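Local coordinates for protein TbpB (Actinobacillus pleuropneumoniae, PDB 3HOL) that probably binds host transferrin as the lipoprotein component of the bacterial transferrin receptor, in the service of iron acquisition, at residues Lys369-Gly373 / Asp411-Lys415; Asn335-Phe341 / Val500-Lys504; Gly139-Tyr143 / Phe152-Arg156; Asp45-Ile49 / Asp254-Phe258. All coordinates share one frame; numbering follows the deposited sequence.

Interaction 1 of 4, residues Lys369-Gly373 / Asp411-Lys415; sequences KMPKG and DFGNK
Pro-371 lies over one face of the Phe-412 ring, and this pair forms the tight part of the contact. The proline CG stands 3.9 Å from the ring centroid, 21° off the ring normal, which makes it a CH-pi contact. It is shifted from the middle toward the rim. The neighbouring CB of Pro-371 comes within 3.6 Å of Phe-412 CD2. Met-370 reaches another part of the same ring. Its side chain is bent at both chi2 and chi3, and these bends bring CE to 3.6 Å from Phe-412 CE1. The methionine chain lies roughly perpendicular to the phenylalanine. Phe-412 is buried, and it also meets the ring of Phe-476 and touches Tyr-378 of strand 375-387.

Beyond the ring the contact loosens toward solvent. Here backbone meets backbone, with Gly-373 CA 3.6 Å from Gly-413 N. Lys-372 starts its side chain away from the 411-415 segment. The long chain of Lys-415 leads back toward the Lys-372 carbonyl, but its NZ stays 4.5 Å from that O. The turn of 411-415 is braced from within. Asp-411 OD1 accepts from Asn-414 N at 3.1 Å, above the carboxylate plane, with a nearly straight N-H...O angle of 172°.

That bond is an Asx motif in the tight turn of a beta hairpin, between strands 405-411 and 416-421 of the C-lobe barrel. The aromatic residue of the turn packs under the loop that enters barrel strand 375-387.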
loop_
_atom_site.group_PDB
_atom_site.type_symbol
_atom_site.label_atom_id
_atom_site.label_comp_id
_atom_site.label_asym_id
_atom_site.label_seq_id
_atom_site.Cartn_x
_atom_site.Cartn_y
_atom_site.Cartn_z
ATOM N N LYS A 369 -21.689 3.448 3.157
ATOM C CA LYS A 369 -21.820 3.670 4.597
ATOM C C LYS A 369 -21.813 5.148 5.029
ATOM O O LYS A 369 -21.935 5.444 6.223
ATOM C CB LYS A 369 -20.731 2.912 5.368
ATOM C CG LYS A 369 -20.705 1.404 5.147
ATOM C CD LYS A 369 -22.070 0.710 5.438
ATOM C CE LYS A 369 -21.853 -0.782 5.787
ATOM N NZ LYS A 369 -21.439 -1.537 4.545
ATOM N N MET A 370 -21.661 6.078 4.091
ATOM C CA MET A 370 -21.683 7.502 4.462
ATOM C C MET A 370 -23.096 7.862 4.914
ATOM O O MET A 370 -24.049 7.479 4.247
ATOM C CB MET A 370 -21.311 8.411 3.285
ATOM C CG MET A 370 -19.821 8.398 2.886
ATOM S SD MET A 370 -18.755 8.990 4.197
ATOM C CE MET A 370 -19.260 10.722 4.270
ATOM N N PRO A 371 -23.232 8.580 6.039
ATOM C CA PRO A 371 -24.575 8.988 6.453
ATOM C C PRO A 371 -25.257 9.754 5.331
ATOM O O PRO A 371 -24.611 10.531 4.647
ATOM C CB PRO A 371 -24.299 9.917 7.655
ATOM C CG PRO A 371 -22.997 9.461 8.188
ATOM C CD PRO A 371 -22.198 9.077 6.970
ATOM N N LYS A 372 -26.545 9.524 5.133
ATOM C CA LYS A 372 -27.313 10.223 4.107
ATOM C C LYS A 372 -27.905 11.549 4.603
ATOM O O LYS A 372 -28.412 12.341 3.803
ATOM C CB LYS A 372 -28.402 9.304 3.548
ATOM C CG LYS A 372 -27.842 8.150 2.681
ATOM C CD LYS A 372 -28.882 7.081 2.449
ATOM C CE LYS A 372 -28.273 5.840 1.839
ATOM N NZ LYS A 372 -27.506 6.158 0.598
ATOM N N GLY A 373 -27.781 11.795 5.910
ATOM C CA GLY A 373 -28.226 13.042 6.536
ATOM C C GLY A 373 -27.742 13.183 7.965
ATOM O O GLY A 373 -26.983 12.332 8.477
ATOM N N ASP A 411 -22.665 18.864 7.875
ATOM C CA ASP A 411 -24.049 18.707 7.510
ATOM C C ASP A 411 -24.079 17.703 6.354
ATOM O O ASP A 411 -23.867 18.073 5.192
ATOM C CB ASP A 411 -24.602 20.073 7.104
ATOM C CG ASP A 411 -26.024 20.003 6.591
ATOM O OD1 ASP A 411 -26.565 18.877 6.520
ATOM O OD2 ASP A 411 -26.596 21.078 6.255
ATOM N N PHE A 412 -24.307 16.433 6.676
ATOM C CA PHE A 412 -24.407 15.391 5.623
ATOM C C PHE A 412 -25.596 15.588 4.663
ATOM O O PHE A 412 -25.493 15.300 3.452
ATOM C CB PHE A 412 -24.443 13.989 6.237
ATOM C CG PHE A 412 -23.135 13.565 6.865
ATOM C CD1 PHE A 412 -21.981 13.414 6.094
ATOM C CD2 PHE A 412 -23.058 13.301 8.225
ATOM C CE1 PHE A 412 -20.772 13.006 6.680
ATOM C CE2 PHE A 412 -21.857 12.907 8.816
ATOM C CZ PHE A 412 -20.712 12.760 8.043
ATOM N N GLY A 413 -26.719 16.068 5.208
ATOM C CA GLY A 413 -27.920 16.342 4.401
ATOM C C GLY A 413 -27.657 17.262 3.227
ATOM O O GLY A 413 -27.968 16.924 2.065
ATOM N N ASN A 414 -27.065 18.418 3.518
ATOM C CA ASN A 414 -26.752 19.398 2.482
ATOM C C ASN A 414 -25.326 19.306 1.924
ATOM O O ASN A 414 -24.921 20.163 1.113
ATOM C CB ASN A 414 -27.046 20.807 2.996
ATOM C CG ASN A 414 -28.489 20.960 3.428
ATOM O OD1 ASN A 414 -28.795 21.070 4.625
ATOM N ND2 ASN A 414 -29.390 20.905 2.462
ATOM N N LYS A 415 -24.582 18.278 2.349
ATOM C CA LYS A 415 -23.235 18.011 1.820
ATOM C C LYS A 415 -22.258 19.154 2.156
ATOM O O LYS A 415 -21.462 19.566 1.324
ATOM C CB LYS A 415 -23.276 17.778 0.294
ATOM C CG LYS A 415 -23.339 16.327 -0.180
ATOM C CD LYS A 415 -24.599 15.615 0.288
ATOM C CE LYS A 415 -24.650 14.152 -0.175
ATOM N NZ LYS A 415 -25.939 13.602 0.317
#

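Interaction 2 of 4, residues Asn335-Phe341 / Val500-Lys504; sequences NLEYMKF and VFGAK
Phe-341 overlaps the backbone of Phe-501 and Gly-502 with its ring. The carbonyl carbon of Phe-501 sits over one face, near the rim. Phe-341 CE2 comes to 3.4 Å from Gly-502 N, an approach possible because glycine carries no side chain there. Phe-341 CD1 also touches Val-500 CG2 at 4.0 Å, and the two side chains lie alongside and run opposite ways.

Met-339 fills the next place along. Its CG sits between the backbone N and carbonyl carbon (chi1 59°), and the bend at chi3 brings CE to 3.9 Å from Gly-502 CA. Leu-336 CD2 then meets Lys-504 CB at 4.1 Å. At the polar end, Asn-335 O lies 3.2 Å from Lys-504 CE, while the amide ND2 of Asn-335 bonds to Asp-9.

The contact is buried. Leu-360 from strand 356-363 flanks both Met-339 and Phe-341, and Glu-483 touches Met-339 and Leu-336. Strands 339-341 and 500-504 run roughly antiparallel, at 140°, with their axes 7.4 Å apart at the closest. They belong to different sheets packed through side chains, the interface of handle and beta barrel in the C-lobe.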
loop_
_atom_site.group_PDB
_atom_site.type_symbol
_atom_site.label_atom_id
_atom_site.label_comp_id
_atom_site.label_asym_id
_atom_site.label_seq_id
_atom_site.Cartn_x
_atom_site.Cartn_y
_atom_site.Cartn_z
ATOM N N ASN A 335 -7.266 8.452 20.186
ATOM C CA ASN A 335 -8.712 8.344 20.036
ATOM C C ASN A 335 -9.192 8.202 18.581
ATOM O O ASN A 335 -10.402 8.228 18.313
ATOM C CB ASN A 335 -9.405 9.535 20.715
ATOM C CG ASN A 335 -9.176 10.865 19.969
ATOM O OD1 ASN A 335 -8.104 11.124 19.434
ATOM N ND2 ASN A 335 -10.180 11.702 19.962
ATOM N N LEU A 336 -8.253 8.054 17.639
ATOM C CA LEU A 336 -8.610 7.836 16.233
ATOM C C LEU A 336 -8.091 6.472 15.823
ATOM O O LEU A 336 -6.925 6.157 16.083
ATOM C CB LEU A 336 -8.000 8.912 15.333
ATOM C CG LEU A 336 -8.424 10.351 15.656
ATOM C CD1 LEU A 336 -7.568 11.398 14.862
ATOM C CD2 LEU A 336 -9.909 10.524 15.404
ATOM N N GLU A 337 -8.960 5.659 15.226
ATOM C CA GLU A 337 -8.618 4.266 14.886
ATOM C C GLU A 337 -8.406 4.029 13.382
ATOM O O GLU A 337 -7.785 3.021 12.983
ATOM C CB GLU A 337 -9.732 3.350 15.383
ATOM C CG GLU A 337 -9.924 3.369 16.925
ATOM C CD GLU A 337 -9.303 2.156 17.569
ATOM O OE1 GLU A 337 -8.555 2.298 18.562
ATOM O OE2 GLU A 337 -9.538 1.043 17.064
ATOM N N TYR A 338 -8.919 4.939 12.544
ATOM C CA TYR A 338 -8.929 4.706 11.078
ATOM C C TYR A 338 -8.116 5.739 10.278
ATOM O O TYR A 338 -8.186 5.751 9.031
ATOM C CB TYR A 338 -10.368 4.629 10.556
ATOM C CG TYR A 338 -11.150 3.486 11.196
ATOM C CD1 TYR A 338 -11.094 2.209 10.668
ATOM C CD2 TYR A 338 -11.912 3.693 12.365
ATOM C CE1 TYR A 338 -11.797 1.159 11.248
ATOM C CE2 TYR A 338 -12.613 2.648 12.958
ATOM C CZ TYR A 338 -12.562 1.391 12.382
ATOM O OH TYR A 338 -13.232 0.354 12.961
ATOM N N MET A 339 -7.370 6.573 11.007
ATOM C CA MET A 339 -6.462 7.578 10.445
ATOM C C MET A 339 -5.358 7.864 11.452
ATOM O O MET A 339 -5.493 7.548 12.624
ATOM C CB MET A 339 -7.220 8.880 10.101
ATOM C CG MET A 339 -7.946 9.570 11.302
ATOM S SD MET A 339 -8.328 11.309 10.948
ATOM C CE MET A 339 -6.761 11.943 10.305
ATOM N N LYS A 340 -4.262 8.444 10.968
ATOM C CA LYS A 340 -3.110 8.869 11.768
ATOM C C LYS A 340 -2.550 10.089 11.069
ATOM O O LYS A 340 -2.575 10.148 9.833
ATOM C CB LYS A 340 -2.015 7.795 11.738
ATOM C CG LYS A 340 -2.282 6.558 12.615
ATOM C CD LYS A 340 -2.099 6.906 14.100
ATOM C CE LYS A 340 -2.103 5.684 15.021
ATOM N NZ LYS A 340 -3.409 5.623 15.730
ATOM N N PHE A 341 -2.035 11.045 11.839
ATOM C CA PHE A 341 -1.361 12.204 11.247
ATOM C C PHE A 341 -0.273 12.639 12.195
ATOM O O PHE A 341 -0.282 12.271 13.363
ATOM C CB PHE A 341 -2.346 13.362 10.940
ATOM C CG PHE A 341 -2.997 13.980 12.180
ATOM C CD1 PHE A 341 -2.343 14.992 12.910
ATOM C CD2 PHE A 341 -4.267 13.554 12.597
ATOM C CE1 PHE A 341 -2.958 15.570 14.050
ATOM C CE2 PHE A 341 -4.893 14.131 13.755
ATOM C CZ PHE A 341 -4.234 15.120 14.462
ATOM N N VAL A 500 -1.778 19.462 8.721
ATOM C CA VAL A 500 -2.587 18.227 8.689
ATOM C C VAL A 500 -3.497 18.190 9.902
ATOM O O VAL A 500 -3.075 18.597 10.986
ATOM C CB VAL A 500 -1.704 16.941 8.641
ATOM C CG1 VAL A 500 -0.999 16.847 7.305
ATOM C CG2 VAL A 500 -0.664 16.930 9.790
ATOM N N PHE A 501 -4.721 17.715 9.738
ATOM C CA PHE A 501 -5.660 17.706 10.856
ATOM C C PHE A 501 -6.515 16.439 10.925
ATOM O O PHE A 501 -6.708 15.744 9.924
ATOM C CB PHE A 501 -6.560 18.974 10.821
ATOM C CG PHE A 501 -7.425 19.091 9.588
ATOM C CD1 PHE A 501 -8.672 18.470 9.527
ATOM C CD2 PHE A 501 -6.989 19.821 8.488
ATOM C CE1 PHE A 501 -9.476 18.576 8.390
ATOM C CE2 PHE A 501 -7.787 19.960 7.353
ATOM C CZ PHE A 501 -9.030 19.321 7.302
ATOM N N GLY A 502 -7.073 16.168 12.112
ATOM C CA GLY A 502 -7.966 15.044 12.293
ATOM C C GLY A 502 -8.953 15.373 13.410
ATOM O O GLY A 502 -8.625 16.171 14.273
ATOM N N ALA A 503 -10.150 14.778 13.364
ATOM C CA ALA A 503 -11.221 15.077 14.327
ATOM C C ALA A 503 -12.189 13.905 14.477
ATOM O O ALA A 503 -12.457 13.200 13.516
ATOM C CB ALA A 503 -11.987 16.349 13.906
ATOM N N LYS A 504 -12.717 13.736 15.688
ATOM C CA LYS A 504 -13.629 12.650 16.009
ATOM C C LYS A 504 -15.036 13.236 16.147
ATOM O O LYS A 504 -15.185 14.317 16.708
ATOM C CB LYS A 504 -13.198 12.004 17.328
ATOM C CG LYS A 504 -14.167 10.964 17.847
ATOM C CD LYS A 504 -13.899 9.602 17.284
ATOM C CE LYS A 504 -13.539 8.657 18.418
ATOM N NZ LYS A 504 -13.652 7.253 17.961
#

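Interaction 3 of 4, residues Gly139-Tyr143 / Phe152-Arg156; sequences GRPNY and FIGKR
Arg-140 reaches across to a type II beta turn, Phe-152 to Lys-155, in a long loop of the N-lobe barrel. The turn is closed by a bond from Lys-155 N to Phe-152 O, and Gly-154 takes the positive-phi position. The arginine chain is extended from CG to NE, which gives it the length to reach Gly-154; the guanidinium meets the carbonyl oxygen with its edge. NH1 donates to Gly-154 O over 2.8 Å, with that oxygen close to the guanidinium plane. NE and NH2 bond elsewhere, to Tyr-224 and Asn-131, so three nitrogens fix the rotation of the group.

The backbones are joined by two bonds. Ile-153 N donates to Pro-141 O at 2.9 Å, and Phe-152 N to Asn-142 O at 2.8 Å along a nearly straight path. Pro-141 CD packs on Ile-153 CB at 4.1 Å.

On the more exposed side, the Tyr-143 and Phe-152 side chains run alongside in the same direction. Their planes make 62°, with Tyr-143 CE1 3.8 Å from Phe-152 CZ. Asn-142 turns its amide so that OD1 meets the edge of the Phe-152 ring at CD1, 3.2 Å away. Lys-155 bends at chi3 (143°), and its CE passes close to Arg-140 O. From there NZ donates a hydrogen bond to Asn-142 OD1 at 3.0 Å, tilted 35° from the plane of that amide carbonyl.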
loop_
_atom_site.group_PDB
_atom_site.type_symbol
_atom_site.label_atom_id
_atom_site.label_comp_id
_atom_site.label_asym_id
_atom_site.label_seq_id
_atom_site.Cartn_x
_atom_site.Cartn_y
_atom_site.Cartn_z
ATOM N N GLY A 139 8.626 -39.618 -8.656
ATOM C CA GLY A 139 8.352 -39.910 -10.051
ATOM C C GLY A 139 8.361 -38.714 -10.995
ATOM O O GLY A 139 7.616 -38.689 -11.973
ATOM N N ARG A 140 9.225 -37.748 -10.729
ATOM C CA ARG A 140 9.370 -36.593 -11.618
ATOM C C ARG A 140 10.027 -37.029 -12.918
ATOM O O ARG A 140 10.764 -38.019 -12.932
ATOM C CB ARG A 140 10.105 -35.449 -10.934
ATOM C CG ARG A 140 9.170 -34.713 -9.958
ATOM C CD ARG A 140 9.830 -33.605 -9.184
ATOM N NE ARG A 140 8.845 -33.045 -8.270
ATOM C CZ ARG A 140 8.947 -31.879 -7.645
ATOM N NH1 ARG A 140 10.021 -31.096 -7.781
ATOM N NH2 ARG A 140 7.965 -31.504 -6.833
ATOM N N PRO A 141 9.726 -36.318 -14.020
ATOM C CA PRO A 141 10.135 -36.790 -15.347
ATOM C C PRO A 141 11.626 -36.596 -15.622
ATOM O O PRO A 141 12.203 -35.585 -15.269
ATOM C CB PRO A 141 9.293 -35.928 -16.312
ATOM C CG PRO A 141 8.423 -35.044 -15.456
ATOM C CD PRO A 141 9.084 -34.993 -14.099
ATOM N N ASN A 142 12.229 -37.565 -16.294
ATOM C CA ASN A 142 13.621 -37.486 -16.649
ATOM C C ASN A 142 13.850 -36.748 -17.985
ATOM O O ASN A 142 14.714 -35.852 -18.086
ATOM C CB ASN A 142 14.162 -38.916 -16.711
ATOM C CG ASN A 142 14.675 -39.398 -15.385
ATOM O OD1 ASN A 142 14.964 -38.624 -14.486
ATOM N ND2 ASN A 142 14.812 -40.702 -15.262
ATOM N N TYR A 143 13.078 -37.121 -19.000
ATOM C CA TYR A 143 13.325 -36.656 -20.359
ATOM C C TYR A 143 12.085 -36.116 -21.057
ATOM O O TYR A 143 11.193 -36.874 -21.411
ATOM C CB TYR A 143 13.974 -37.782 -21.191
ATOM C CG TYR A 143 15.132 -38.483 -20.484
ATOM C CD1 TYR A 143 16.275 -37.777 -20.125
ATOM C CD2 TYR A 143 15.079 -39.862 -20.181
ATOM C CE1 TYR A 143 17.369 -38.426 -19.502
ATOM C CE2 TYR A 143 16.157 -40.515 -19.514
ATOM C CZ TYR A 143 17.306 -39.785 -19.201
ATOM O OH TYR A 143 18.380 -40.366 -18.537
ATOM N N PHE A 152 15.811 -34.044 -16.264
ATOM C CA PHE A 152 15.683 -34.342 -14.824
ATOM C C PHE A 152 14.840 -33.209 -14.174
ATOM O O PHE A 152 15.268 -32.500 -13.259
ATOM C CB PHE A 152 17.086 -34.572 -14.195
ATOM C CG PHE A 152 17.942 -35.567 -14.994
ATOM C CD1 PHE A 152 17.520 -36.894 -15.143
ATOM C CD2 PHE A 152 19.089 -35.157 -15.654
ATOM C CE1 PHE A 152 18.277 -37.827 -15.883
ATOM C CE2 PHE A 152 19.851 -36.088 -16.419
ATOM C CZ PHE A 152 19.440 -37.409 -16.526
ATOM N N ILE A 153 13.625 -33.092 -14.689
ATOM C CA ILE A 153 12.761 -31.931 -14.504
ATOM C C ILE A 153 12.282 -31.830 -13.054
ATOM O O ILE A 153 11.608 -32.732 -12.578
ATOM C CB ILE A 153 11.524 -32.004 -15.418
ATOM C CG1 ILE A 153 11.898 -32.356 -16.869
ATOM C CG2 ILE A 153 10.800 -30.643 -15.397
ATOM C CD1 ILE A 153 12.875 -31.370 -17.467
ATOM N N GLY A 154 12.634 -30.731 -12.391
ATOM C CA GLY A 154 12.307 -30.507 -10.995
ATOM C C GLY A 154 12.979 -31.454 -10.016
ATOM O O GLY A 154 12.578 -31.514 -8.839
ATOM N N LYS A 155 14.020 -32.170 -10.469
ATOM C CA LYS A 155 14.680 -33.147 -9.597
ATOM C C LYS A 155 15.734 -32.522 -8.735
ATOM O O LYS A 155 15.433 -32.088 -7.621
ATOM C CB LYS A 155 15.202 -34.387 -10.383
ATOM C CG LYS A 155 14.084 -35.151 -11.042
ATOM C CD LYS A 155 14.580 -36.520 -11.510
ATOM C CE LYS A 155 13.573 -37.625 -11.342
ATOM N NZ LYS A 155 14.217 -38.956 -11.616
ATOM N N ARG A 156 16.966 -32.403 -9.232
ATOM C CA ARG A 156 17.962 -31.692 -8.471
ATOM C C ARG A 156 17.708 -30.177 -8.401
ATOM O O ARG A 156 18.092 -29.512 -7.429
ATOM C CB ARG A 156 19.359 -31.939 -9.044
ATOM C CG ARG A 156 20.440 -31.445 -8.103
ATOM C CD ARG A 156 21.860 -31.764 -8.699
ATOM N NE ARG A 156 22.229 -30.916 -9.846
ATOM C CZ ARG A 156 22.637 -29.648 -9.779
ATOM N NH1 ARG A 156 22.928 -29.036 -10.888
ATOM N NH2 ARG A 156 22.745 -28.967 -8.622
#

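Interaction 4 of 4, residues Asp45-Ile49 / Asp254-Phe258; sequences DISDI and DKSLF
Ile-46 meets Lys-255 and Phe-258 at the start of a strand of the N-lobe barrel, where an Asx turn at Asp-254 leads into strand 257-265. Ile-46 N donates to Lys-255 O at 3.1 Å, in the carbonyl plane and with an N-H...O angle of 167°. The side chain of Ile-46 then bridges from Lys-255 to Phe-258. Its CG1 lies 3.3 Å from Lys-255 O, and CD1 comes to 3.7 Å from Phe-258 CB.

Ile-49 completes the apolar part. Its CD1 touches Phe-258 CE1 at 3.8 Å, the two side chains meeting at a slant. Phe-258 has CG anti to its own backbone nitrogen (chi1 177°), which places the ring beside Ile-49, while its CB stays against Ile-46. At the other end, Asp-45 CB rests 3.7 Å from Lys-255 CB. The lysine chain then leads away, and its NZ remains apart from the carboxylate.

Around these groups lies a second shell. Asp-45 OD1 forms a salt bridge with Lys-43 and a hydrogen bond with Asn-131, while Val-32 of strand 29-33 lies against Ile-46, Ile-49 and Phe-258. The loop 45-49 thus joins the barrel to the sheet that holds strands 29-33 and 50-52.

The turn that presents Lys-255 O is itself held by one oxygen. Asp-254 OD1 accepts from Ser-256 N at 3.2 Å, from above the carboxylate plane, and from Ser-256 OG at 2.6 Å on its syn side.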
loop_
_atom_site.group_PDB
_atom_site.type_symbol
_atom_site.label_atom_id
_atom_site.label_comp_id
_atom_site.label_asym_id
_atom_site.label_seq_id
_atom_site.Cartn_x
_atom_site.Cartn_y
_atom_site.Cartn_z
ATOM N N ASP A 45 12.185 -27.538 -0.384
ATOM C CA ASP A 45 10.895 -26.892 -0.662
ATOM C C ASP A 45 11.078 -25.406 -0.915
ATOM O O ASP A 45 12.149 -24.869 -0.672
ATOM C CB ASP A 45 9.951 -27.091 0.539
ATOM C CG ASP A 45 9.428 -28.532 0.642
ATOM O OD1 ASP A 45 9.425 -29.276 -0.348
ATOM O OD2 ASP A 45 9.069 -28.920 1.753
ATOM N N ILE A 46 10.021 -24.735 -1.378
ATOM C CA ILE A 46 10.013 -23.279 -1.420
ATOM C C ILE A 46 10.270 -22.778 -0.006
ATOM O O ILE A 46 9.587 -23.214 0.931
ATOM C CB ILE A 46 8.653 -22.750 -1.955
ATOM C CG1 ILE A 46 8.330 -23.358 -3.341
ATOM C CG2 ILE A 46 8.616 -21.208 -2.026
ATOM C CD1 ILE A 46 9.295 -22.886 -4.442
ATOM N N SER A 47 11.274 -21.908 0.154
ATOM C CA SER A 47 11.523 -21.293 1.456
ATOM C C SER A 47 12.242 -19.980 1.238
ATOM O O SER A 47 12.722 -19.693 0.132
ATOM C CB SER A 47 12.379 -22.223 2.344
ATOM O OG SER A 47 13.712 -22.150 1.887
ATOM N N ASP A 48 12.322 -19.178 2.297
ATOM C CA ASP A 48 13.096 -17.939 2.302
ATOM C C ASP A 48 12.560 -16.942 1.288
ATOM O O ASP A 48 13.319 -16.313 0.584
ATOM C CB ASP A 48 14.588 -18.185 2.015
ATOM C CG ASP A 48 15.266 -18.970 3.108
ATOM O OD1 ASP A 48 14.905 -18.764 4.288
ATOM O OD2 ASP A 48 16.162 -19.790 2.786
ATOM N N ILE A 49 11.250 -16.796 1.235
ATOM C CA ILE A 49 10.647 -15.765 0.383
ATOM C C ILE A 49 11.044 -14.375 0.921
ATOM O O ILE A 49 10.981 -14.147 2.134
ATOM C CB ILE A 49 9.134 -15.917 0.346
ATOM C CG1 ILE A 49 8.763 -17.300 -0.246
ATOM C CG2 ILE A 49 8.554 -14.798 -0.487
ATOM C CD1 ILE A 49 7.350 -17.766 0.059
ATOM N N ASP A 254 1.673 -27.493 0.200
ATOM C CA ASP A 254 2.796 -28.396 0.521
ATOM C C ASP A 254 4.155 -27.807 0.105
ATOM O O ASP A 254 5.152 -28.539 0.046
ATOM C CB ASP A 254 2.590 -29.750 -0.160
ATOM C CG ASP A 254 2.708 -29.668 -1.690
ATOM O OD1 ASP A 254 2.757 -28.566 -2.259
ATOM O OD2 ASP A 254 2.736 -30.713 -2.350
ATOM N N LYS A 255 4.222 -26.498 -0.156
ATOM C CA LYS A 255 5.501 -25.838 -0.519
ATOM C C LYS A 255 6.206 -26.384 -1.787
ATOM O O LYS A 255 7.409 -26.219 -1.941
ATOM C CB LYS A 255 6.487 -25.803 0.656
ATOM C CG LYS A 255 5.920 -25.216 1.962
ATOM C CD LYS A 255 6.981 -25.230 3.039
ATOM C CE LYS A 255 6.584 -24.308 4.194
ATOM N NZ LYS A 255 5.986 -25.073 5.290
ATOM N N SER A 256 5.446 -26.974 -2.694
ATOM C CA SER A 256 6.002 -27.566 -3.932
ATOM C C SER A 256 5.985 -26.605 -5.143
ATOM O O SER A 256 6.460 -26.963 -6.214
ATOM C CB SER A 256 5.207 -28.798 -4.309
ATOM O OG SER A 256 3.878 -28.416 -4.619
ATOM N N LEU A 257 5.411 -25.416 -4.969
ATOM C CA LEU A 257 5.279 -24.455 -6.071
ATOM C C LEU A 257 5.123 -23.044 -5.543
ATOM O O LEU A 257 4.459 -22.828 -4.510
ATOM C CB LEU A 257 4.120 -24.848 -6.990
ATOM C CG LEU A 257 4.407 -24.249 -8.362
ATOM C CD1 LEU A 257 4.710 -25.288 -9.455
ATOM C CD2 LEU A 257 3.328 -23.256 -8.707
ATOM N N PHE A 258 5.777 -22.096 -6.224
ATOM C CA PHE A 258 5.649 -20.660 -5.962
ATOM C C PHE A 258 5.283 -20.042 -7.282
ATOM O O PHE A 258 6.031 -20.156 -8.240
ATOM C CB PHE A 258 6.999 -20.129 -5.462
ATOM C CG PHE A 258 7.065 -18.636 -5.196
ATOM C CD1 PHE A 258 6.791 -18.119 -3.914
ATOM C CD2 PHE A 258 7.533 -17.746 -6.185
ATOM C CE1 PHE A 258 6.955 -16.765 -3.632
ATOM C CE2 PHE A 258 7.672 -16.381 -5.928
ATOM C CZ PHE A 258 7.396 -15.885 -4.648
#

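From the N terminus, interaction 4 opens first, at 45-49, and closes at 254-258 after 204 intervening residues. Interaction 3 is nested inside that loop and closes a short one of its own, within the loop between strands 119-133 and 171-178. Their centres are about 17 Å apart. Interaction 2 opens at 335-341 and closes near the C terminus at 500-504, with interaction 1 nested within; these centres are about 20 Å apart. The two nested sets follow in series and do not cross. They lie on opposite sides of the chain's centre. Interactions 2 and 4 join different sheets, while interactions 1 and 3 join loop segments within the barrel ranges.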